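Glycosyl hydrolases family 2, sugar binding domain protein (Bacteroides uniformis str. 3978 T3 ii, PDB 6D1P) probably hydrolyses O-glycosidic bonds as a family 2 glycoside hydrolase, a beta-glucuronidase from a human gut bacterium. Local coordinates at residues D173-N185 and P388-Q402. Sequence-based numbering, arbitrary orientation.
Sequences DTEMIPSDMSDFN and PWCRGGLGGESYKNQ. With K (potassium ion), chain K; NA (sodium ion), chain D.
I177 is driven into a hollow formed by P388, W389, Y399 and Q402. Its CG2 methyl sits over one face of the Y399 phenol in a CH-pi contact, 3.7 Å from the ring centroid, while G395 N, from the same segment as the tyrosine, lies over the opposite face, so the ring is held between I177 and its own preceding loop. With CG1 set between the backbone N and the carbonyl carbon (chi1 55°), the other branch of I177 passes alongside the Q402 amide, and CD1 reaches P388 CD. The pyrrolidine of P178, which follows a cis peptide bond, crosses that of P388 with the two CB atoms 3.8 Å apart.

The extended Q402 side chain brings its amide against the I177 backbone and meets both its N and its O. I177 N donates to Q402 OE1 at 3.0 Å from above the amide plane, and Q402 NE2 returns a weak bond to I177 O. A leucine in its place would probably leave the buried I177 N without its acceptor and I177 O without its weak donor. Further out, E175 bends at chi2 (-67°) to bring OE1, through its syn lone pair, onto G396 N at 2.8 Å, holding the N-cap residue of the helix. At the other end of the contact, R391 NH1 meets M181 O at 2.9 Å, the oxygen lying in the guanidinium plane; NH2 of the same arginine forms a salt bridge with E428.

Beside this interface, the carbonyl oxygens of D173, M176 and P178 bind a potassium ion, and T174 OG1 helps bind a sodium ion that is also bound by D434 of the same chain and by S44 of the second subunit. The arrangement is a domain junction of the family 2 glycoside hydrolase fold, in which a loop of the sugar-binding domain packs on the beta-to-alpha loop and following helix of the TIM barrel.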
ATOM      1  N   ASP A 173      -2.985   9.411  13.716  1.00 22.92           N
ATOM      2  CA  ASP A 173      -2.412  10.461  14.552  1.00 21.46           C
ATOM      3  C   ASP A 173      -3.283  10.622  15.793  1.00 24.93           C
ATOM      4  O   ASP A 173      -4.379  11.188  15.713  1.00 25.06           O
ATOM      5  CB  ASP A 173      -2.314  11.754  13.750  1.00 21.68           C
ATOM      6  CG  ASP A 173      -1.703  12.895  14.528  1.00 23.80           C
ATOM      7  OD1 ASP A 173      -1.429  12.745  15.736  1.00 21.59           O
ATOM      8  OD2 ASP A 173      -1.503  13.963  13.906  1.00 25.99           O
ATOM      9  N   THR A 174      -2.796  10.162  16.950  1.00 24.28           N
ATOM     10  CA  THR A 174      -3.668  10.218  18.124  1.00 25.42           C
ATOM     11  C   THR A 174      -3.907  11.633  18.622  1.00 22.52           C
ATOM     12  O   THR A 174      -4.811  11.829  19.440  1.00 23.10           O
ATOM     13  CB  THR A 174      -3.117   9.350  19.263  1.00 23.74           C
ATOM     14  OG1 THR A 174      -1.858   9.867  19.725  1.00 22.35           O
ATOM     15  CG2 THR A 174      -2.925   7.923  18.782  1.00 23.92           C
ATOM     16  N   GLU A 175      -3.148  12.614  18.144  1.00 20.30           N
ATOM     17  CA  GLU A 175      -3.330  14.011  18.516  1.00 23.83           C
ATOM     18  C   GLU A 175      -4.217  14.761  17.531  1.00 22.78           C
ATOM     19  O   GLU A 175      -4.255  15.998  17.549  1.00 22.19           O
ATOM     20  CB  GLU A 175      -1.965  14.700  18.646  1.00 23.29           C
ATOM     21  CG  GLU A 175      -1.121  14.173  19.801  1.00 22.32           C
ATOM     22  CD  GLU A 175      -1.702  14.496  21.201  1.00 25.25           C
ATOM     23  OE1 GLU A 175      -2.495  15.464  21.354  1.00 20.74           O
ATOM     24  OE2 GLU A 175      -1.341  13.778  22.165  1.00 26.67           O
ATOM     25  N   MET A 176      -4.911  14.029  16.667  1.00 21.02           N
ATOM     26  CA  MET A 176      -5.847  14.576  15.698  1.00 24.35           C
ATOM     27  C   MET A 176      -7.213  13.932  15.921  1.00 22.00           C
ATOM     28  O   MET A 176      -7.304  12.714  16.110  1.00 21.42           O
ATOM     29  CB  MET A 176      -5.339  14.314  14.270  1.00 22.54           C
ATOM     30  CG  MET A 176      -6.132  14.987  13.171  1.00 20.70           C
ATOM     31  SD  MET A 176      -5.486  14.556  11.545  1.00 26.10           S
ATOM     32  CE  MET A 176      -5.961  12.836  11.406  1.00 16.88           C
ATOM     33  N   ILE A 177      -8.270  14.735  15.916  1.00 21.20           N
ATOM     34  CA  ILE A 177      -9.619  14.172  16.009  1.00 20.17           C
ATOM     35  C   ILE A 177     -10.093  13.942  14.581  1.00 22.44           C
ATOM     36  O   ILE A 177      -9.669  14.684  13.679  1.00 22.91           O
ATOM     37  CB  ILE A 177     -10.584  15.085  16.793  1.00 24.05           C
ATOM     38  CG1 ILE A 177     -10.639  16.498  16.209  1.00 23.62           C
ATOM     39  CG2 ILE A 177     -10.218  15.164  18.275  1.00 20.75           C
ATOM     40  CD1 ILE A 177     -11.842  17.289  16.725  1.00 24.17           C
ATOM     41  N   PRO A 178     -10.942  12.922  14.309  1.00 23.66           N
ATOM     42  CA  PRO A 178     -11.460  11.941  15.270  1.00 21.75           C
ATOM     43  C   PRO A 178     -10.474  10.846  15.592  1.00 20.23           C
ATOM     44  O   PRO A 178      -9.478  10.679  14.910  1.00 19.65           O
ATOM     45  CB  PRO A 178     -12.654  11.338  14.535  1.00 22.22           C
ATOM     46  CG  PRO A 178     -12.180  11.318  13.100  1.00 18.06           C
ATOM     47  CD  PRO A 178     -11.452  12.653  12.949  1.00 17.66           C
ATOM     48  N   SER A 179     -10.806  10.052  16.594  1.00 22.73           N
ATOM     49  CA  SER A 179      -9.945   8.973  17.029  1.00 18.23           C
ATOM     50  C   SER A 179     -10.039   7.784  16.101  1.00 20.91           C
ATOM     51  O   SER A 179     -11.126   7.424  15.623  1.00 17.63           O
ATOM     52  CB  SER A 179     -10.331   8.524  18.430  1.00 17.58           C
ATOM     53  OG  SER A 179      -9.879   7.211  18.653  1.00 23.24           O
ATOM     54  N   ASP A 180      -8.902   7.108  15.922  1.00 18.94           N
ATOM     55  CA  ASP A 180      -8.962   5.881  15.138  1.00 17.10           C
ATOM     56  C   ASP A 180      -9.708   4.761  15.855  1.00 19.69           C
ATOM     57  O   ASP A 180      -9.883   3.682  15.283  1.00 19.33           O
ATOM     58  CB  ASP A 180      -7.552   5.413  14.766  1.00 20.07           C
ATOM     59  CG  ASP A 180      -7.000   6.144  13.541  1.00 20.15           C
ATOM     60  OD1 ASP A 180      -7.496   5.898  12.415  1.00 17.47           O
ATOM     61  OD2 ASP A 180      -6.086   6.972  13.714  1.00 21.25           O
ATOM     62  N   MET A 181     -10.133   4.960  17.095  1.00 19.03           N
ATOM     63  CA  MET A 181     -11.060   4.006  17.681  1.00 20.14           C
ATOM     64  C   MET A 181     -12.478   4.152  17.131  1.00 21.34           C
ATOM     65  O   MET A 181     -13.324   3.301  17.423  1.00 22.73           O
ATOM     66  CB  MET A 181     -11.042   4.155  19.198  1.00 18.07           C
ATOM     67  CG  MET A 181      -9.639   4.004  19.793  1.00 22.56           C
ATOM     68  SD  MET A 181      -9.609   4.049  21.590  1.00 25.39           S
ATOM     69  CE  MET A 181     -10.399   2.477  21.954  1.00 20.95           C
ATOM     70  N   SER A 182     -12.742   5.186  16.324  1.00 20.47           N
ATOM     71  CA  SER A 182     -14.064   5.418  15.759  1.00 20.02           C
ATOM     72  C   SER A 182     -14.489   4.271  14.855  1.00 23.06           C
ATOM     73  O   SER A 182     -13.662   3.620  14.205  1.00 19.21           O
ATOM     74  CB  SER A 182     -14.085   6.719  14.959  1.00 15.90           C
ATOM     75  OG  SER A 182     -13.930   7.843  15.809  1.00 20.38           O
ATOM     76  N   ASP A 183     -15.805   4.056  14.794  1.00 20.72           N
ATOM     77  CA  ASP A 183     -16.426   3.028  13.959  1.00 20.71           C
ATOM     78  C   ASP A 183     -16.703   3.520  12.528  1.00 20.95           C
ATOM     79  O   ASP A 183     -17.761   3.256  11.938  1.00 22.71           O
ATOM     80  CB  ASP A 183     -17.690   2.544  14.659  1.00 19.30           C
ATOM     81  CG  ASP A 183     -18.302   1.307  14.012  1.00 25.10           C
ATOM     82  OD1 ASP A 183     -17.562   0.386  13.612  1.00 21.97           O
ATOM     83  OD2 ASP A 183     -19.558   1.255  13.942  1.00 25.05           O
ATOM     84  N   PHE A 184     -15.758   4.252  11.945  1.00 19.99           N
ATOM     85  CA  PHE A 184     -15.803   4.640  10.538  1.00 18.99           C
ATOM     86  C   PHE A 184     -14.372   4.878  10.080  1.00 19.75           C
ATOM     87  O   PHE A 184     -13.452   4.981  10.900  1.00 23.61           O
ATOM     88  CB  PHE A 184     -16.697   5.877  10.322  1.00 20.23           C
ATOM     89  CG  PHE A 184     -16.234   7.114  11.056  1.00 17.11           C
ATOM     90  CD1 PHE A 184     -16.615   7.346  12.380  1.00 17.99           C
ATOM     91  CD2 PHE A 184     -15.457   8.064  10.419  1.00 16.84           C
ATOM     92  CE1 PHE A 184     -16.209   8.501  13.065  1.00 18.01           C
ATOM     93  CE2 PHE A 184     -15.036   9.225  11.094  1.00 18.11           C
ATOM     94  CZ  PHE A 184     -15.422   9.437  12.426  1.00 16.98           C
ATOM     95  N   ASN A 185     -14.173   4.930   8.758  1.00 21.10           N
ATOM     96  CA  ASN A 185     -12.830   5.185   8.228  1.00 19.50           C
ATOM     97  C   ASN A 185     -12.522   6.670   8.312  1.00 20.06           C
ATOM     98  O   ASN A 185     -13.402   7.503   8.073  1.00 20.51           O
ATOM     99  CB  ASN A 185     -12.682   4.735   6.774  1.00 17.86           C
ATOM    100  CG  ASN A 185     -12.926   3.246   6.582  1.00 19.52           C
ATOM    101  OD1 ASN A 185     -13.950   2.841   6.010  1.00 21.11           O
ATOM    102  ND2 ASN A 185     -11.977   2.427   7.023  1.00 16.32           N
ATOM    103  N   PRO A 388     -15.920  16.146  15.106  1.00 26.75           N
ATOM    104  CA  PRO A 388     -15.461  14.759  15.242  1.00 22.31           C
ATOM    105  C   PRO A 388     -14.632  14.502  16.496  1.00 26.14           C
ATOM    106  O   PRO A 388     -13.649  13.748  16.446  1.00 26.34           O
ATOM    107  CB  PRO A 388     -14.651  14.531  13.949  1.00 24.94           C
ATOM    108  CG  PRO A 388     -14.272  15.868  13.467  1.00 20.23           C
ATOM    109  CD  PRO A 388     -15.143  16.899  14.099  1.00 23.25           C
ATOM    110  N   TRP A 389     -15.014  15.108  17.627  1.00 28.37           N
ATOM    111  CA  TRP A 389     -14.484  14.683  18.926  1.00 24.72           C
ATOM    112  C   TRP A 389     -15.198  13.379  19.285  1.00 24.98           C
ATOM    113  O   TRP A 389     -16.209  13.343  19.990  1.00 25.01           O
ATOM    114  CB  TRP A 389     -14.677  15.758  19.990  1.00 23.71           C
ATOM    115  CG  TRP A 389     -13.905  15.454  21.235  1.00 24.96           C
ATOM    116  CD1 TRP A 389     -12.859  14.590  21.350  1.00 23.74           C
ATOM    117  CD2 TRP A 389     -14.123  15.994  22.544  1.00 24.14           C
ATOM    118  NE1 TRP A 389     -12.408  14.558  22.639  1.00 23.36           N
ATOM    119  CE2 TRP A 389     -13.164  15.414  23.395  1.00 27.32           C
ATOM    120  CE3 TRP A 389     -15.029  16.912  23.076  1.00 24.64           C
ATOM    121  CZ2 TRP A 389     -13.082  15.724  24.755  1.00 27.49           C
ATOM    122  CZ3 TRP A 389     -14.954  17.218  24.423  1.00 26.86           C
ATOM    123  CH2 TRP A 389     -13.984  16.623  25.251  1.00 26.33           C
ATOM    124  N   CYS A 390     -14.656  12.284  18.770  1.00 22.11           N
ATOM    125  CA  CYS A 390     -15.350  11.000  18.732  1.00 20.46           C
ATOM    126  C   CYS A 390     -14.401   9.922  19.250  1.00 19.72           C
ATOM    127  O   CYS A 390     -13.527   9.461  18.510  1.00 20.84           O
ATOM    128  CB  CYS A 390     -15.831  10.714  17.312  1.00 18.51           C
ATOM    129  SG  CYS A 390     -16.684   9.161  17.051  1.00 19.63           S
ATOM    130  N   ARG A 391     -14.582   9.545  20.524  1.00 18.40           N
ATOM    131  CA  ARG A 391     -13.848   8.487  21.221  1.00 19.47           C
ATOM    132  C   ARG A 391     -12.398   8.855  21.535  1.00 22.25           C
ATOM    133  O   ARG A 391     -11.848   9.812  20.974  1.00 18.20           O
ATOM    134  CB  ARG A 391     -13.870   7.172  20.436  1.00 22.31           C
ATOM    135  CG  ARG A 391     -15.259   6.529  20.321  1.00 19.95           C
ATOM    136  CD  ARG A 391     -15.228   5.189  19.587  1.00 20.85           C
ATOM    137  NE  ARG A 391     -16.572   4.620  19.569  1.00 21.54           N
ATOM    138  CZ  ARG A 391     -16.902   3.455  19.016  1.00 23.38           C
ATOM    139  NH1 ARG A 391     -15.975   2.708  18.406  1.00 16.33           N
ATOM    140  NH2 ARG A 391     -18.170   3.034  19.076  1.00 21.29           N
ATOM    141  N   GLY A 392     -11.816   8.137  22.506  1.00 20.21           N
ATOM    142  CA  GLY A 392     -10.384   8.055  22.703  1.00 22.78           C
ATOM    143  C   GLY A 392      -9.848   8.790  23.912  1.00 25.44           C
ATOM    144  O   GLY A 392      -8.732   8.483  24.355  1.00 25.83           O
ATOM    145  N   GLY A 393     -10.595   9.751  24.451  1.00 24.30           N
ATOM    146  CA  GLY A 393     -10.117  10.551  25.556  1.00 20.23           C
ATOM    147  C   GLY A 393      -9.942  11.999  25.157  1.00 24.36           C
ATOM    148  O   GLY A 393     -10.867  12.623  24.634  1.00 23.36           O
ATOM    149  N   LEU A 394      -8.745  12.538  25.366  1.00 24.67           N
ATOM    150  CA  LEU A 394      -8.512  13.958  25.141  1.00 26.42           C
ATOM    151  C   LEU A 394      -7.013  14.179  25.017  1.00 26.18           C
ATOM    152  O   LEU A 394      -6.243  13.684  25.848  1.00 27.10           O
ATOM    153  CB  LEU A 394      -9.098  14.796  26.283  1.00 25.67           C
ATOM    154  CG  LEU A 394      -8.797  16.300  26.316  1.00 26.07           C
ATOM    155  CD1 LEU A 394      -9.509  17.044  25.188  1.00 25.01           C
ATOM    156  CD2 LEU A 394      -9.171  16.878  27.657  1.00 24.24           C
ATOM    157  N   GLY A 395      -6.603  14.906  23.977  1.00 27.55           N
ATOM    158  CA  GLY A 395      -5.202  15.109  23.679  1.00 27.41           C
ATOM    159  C   GLY A 395      -4.685  16.451  24.166  1.00 26.60           C
ATOM    160  O   GLY A 395      -5.312  17.144  24.970  1.00 25.47           O
ATOM    161  N   GLY A 396      -3.515  16.824  23.632  1.00 28.46           N
ATOM    162  CA  GLY A 396      -2.811  18.032  24.017  1.00 28.08           C
ATOM    163  C   GLY A 396      -3.400  19.288  23.406  1.00 31.08           C
ATOM    164  O   GLY A 396      -4.573  19.336  23.020  1.00 28.56           O
ATOM    165  N   GLU A 397      -2.564  20.334  23.335  1.00 28.51           N
ATOM    166  CA  GLU A 397      -3.066  21.646  22.927  1.00 31.39           C
ATOM    167  C   GLU A 397      -3.461  21.651  21.464  1.00 28.14           C
ATOM    168  O   GLU A 397      -4.393  22.358  21.062  1.00 28.44           O
ATOM    169  CB  GLU A 397      -2.024  22.739  23.178  1.00 26.41           C
ATOM    170  CG  GLU A 397      -2.135  23.380  24.541  1.00 35.90           C
ATOM    171  CD  GLU A 397      -3.573  23.791  24.901  1.00 43.33           C
ATOM    172  OE1 GLU A 397      -4.190  24.595  24.166  1.00 40.18           O
ATOM    173  OE2 GLU A 397      -4.096  23.302  25.931  1.00 47.27           O
ATOM    174  N   SER A 398      -2.729  20.909  20.653  1.00 25.00           N
ATOM    175  CA  SER A 398      -2.995  20.900  19.227  1.00 29.31           C
ATOM    176  C   SER A 398      -4.315  20.201  18.949  1.00 25.99           C
ATOM    177  O   SER A 398      -5.128  20.665  18.135  1.00 24.33           O
ATOM    178  CB  SER A 398      -1.829  20.210  18.516  1.00 24.89           C
ATOM    179  OG  SER A 398      -1.873  20.510  17.148  1.00 35.78           O
ATOM    180  N   TYR A 399      -4.527  19.081  19.639  1.00 25.17           N
ATOM    181  CA  TYR A 399      -5.788  18.366  19.611  1.00 22.91           C
ATOM    182  C   TYR A 399      -6.940  19.279  20.038  1.00 24.19           C
ATOM    183  O   TYR A 399      -7.956  19.377  19.339  1.00 23.87           O
ATOM    184  CB  TYR A 399      -5.620  17.135  20.504  1.00 21.62           C
ATOM    185  CG  TYR A 399      -6.790  16.197  20.770  1.00 26.46           C
ATOM    186  CD1 TYR A 399      -6.700  14.849  20.426  1.00 21.78           C
ATOM    187  CD2 TYR A 399      -7.935  16.624  21.440  1.00 24.00           C
ATOM    188  CE1 TYR A 399      -7.706  13.970  20.707  1.00 20.76           C
ATOM    189  CE2 TYR A 399      -8.968  15.738  21.727  1.00 24.01           C
ATOM    190  CZ  TYR A 399      -8.839  14.415  21.356  1.00 23.55           C
ATOM    191  OH  TYR A 399      -9.825  13.501  21.624  1.00 23.36           O
ATOM    192  N   LYS A 400      -6.785  19.989  21.164  1.00 23.15           N
ATOM    193  CA  LYS A 400      -7.872  20.847  21.654  1.00 27.73           C
ATOM    194  C   LYS A 400      -8.132  22.007  20.699  1.00 26.56           C
ATOM    195  O   LYS A 400      -9.285  22.402  20.482  1.00 27.58           O
ATOM    196  CB  LYS A 400      -7.557  21.397  23.049  1.00 27.96           C
ATOM    197  CG  LYS A 400      -7.543  20.385  24.173  1.00 28.60           C
ATOM    198  CD  LYS A 400      -6.948  20.999  25.452  1.00 31.71           C
ATOM    199  CE  LYS A 400      -6.032  20.015  26.201  1.00 33.98           C
ATOM    200  NZ  LYS A 400      -6.333  19.970  27.678  1.00 36.97           N
ATOM    201  N   ASN A 401      -7.069  22.570  20.131  1.00 27.02           N
ATOM    202  CA  ASN A 401      -7.246  23.647  19.172  1.00 27.11           C
ATOM    203  C   ASN A 401      -7.954  23.170  17.920  1.00 23.37           C
ATOM    204  O   ASN A 401      -8.687  23.944  17.305  1.00 26.71           O
ATOM    205  CB  ASN A 401      -5.896  24.265  18.816  1.00 25.78           C
ATOM    206  CG  ASN A 401      -5.505  25.361  19.781  1.00 28.11           C
ATOM    207  OD1 ASN A 401      -6.369  25.972  20.420  1.00 30.41           O
ATOM    208  ND2 ASN A 401      -4.205  25.607  19.911  1.00 24.97           N
ATOM    209  N   GLN A 402      -7.729  21.923  17.509  1.00 24.66           N
ATOM    210  CA  GLN A 402      -8.437  21.433  16.334  1.00 26.42           C
ATOM    211  C   GLN A 402      -9.934  21.339  16.616  1.00 21.86           C
ATOM    212  O   GLN A 402     -10.756  21.705  15.772  1.00 23.80           O
ATOM    213  CB  GLN A 402      -7.876  20.077  15.873  1.00 23.16           C
ATOM    214  CG  GLN A 402      -8.709  19.482  14.717  1.00 22.46           C
ATOM    215  CD  GLN A 402      -8.308  18.068  14.315  1.00 27.08           C
ATOM    216  OE1 GLN A 402      -7.458  17.436  14.952  1.00 28.52           O
ATOM    217  NE2 GLN A 402      -8.911  17.571  13.243  1.00 22.53           N
TER
HETATM  218  K     K K 909      -6.925  10.399  15.170  1.00 21.44           K
HETATM  219 NA    NA D 902      -1.377   8.402  21.852  1.00 25.68          NA
HETATM  220  O   HOH W   1      -5.621   9.284  13.178  1.00 22.88           O
HETATM  221  O   HOH W   2      -2.311  17.923  20.913  1.00 24.48           O
HETATM  222  O   HOH W   3      -4.747  18.351  15.276  1.00 30.31           O
HETATM  223  O   HOH W   4      -6.416   8.092  17.308  1.00 23.01           O
HETATM  224  O   HOH W   5       0.493   9.772  23.623  1.00 24.81           O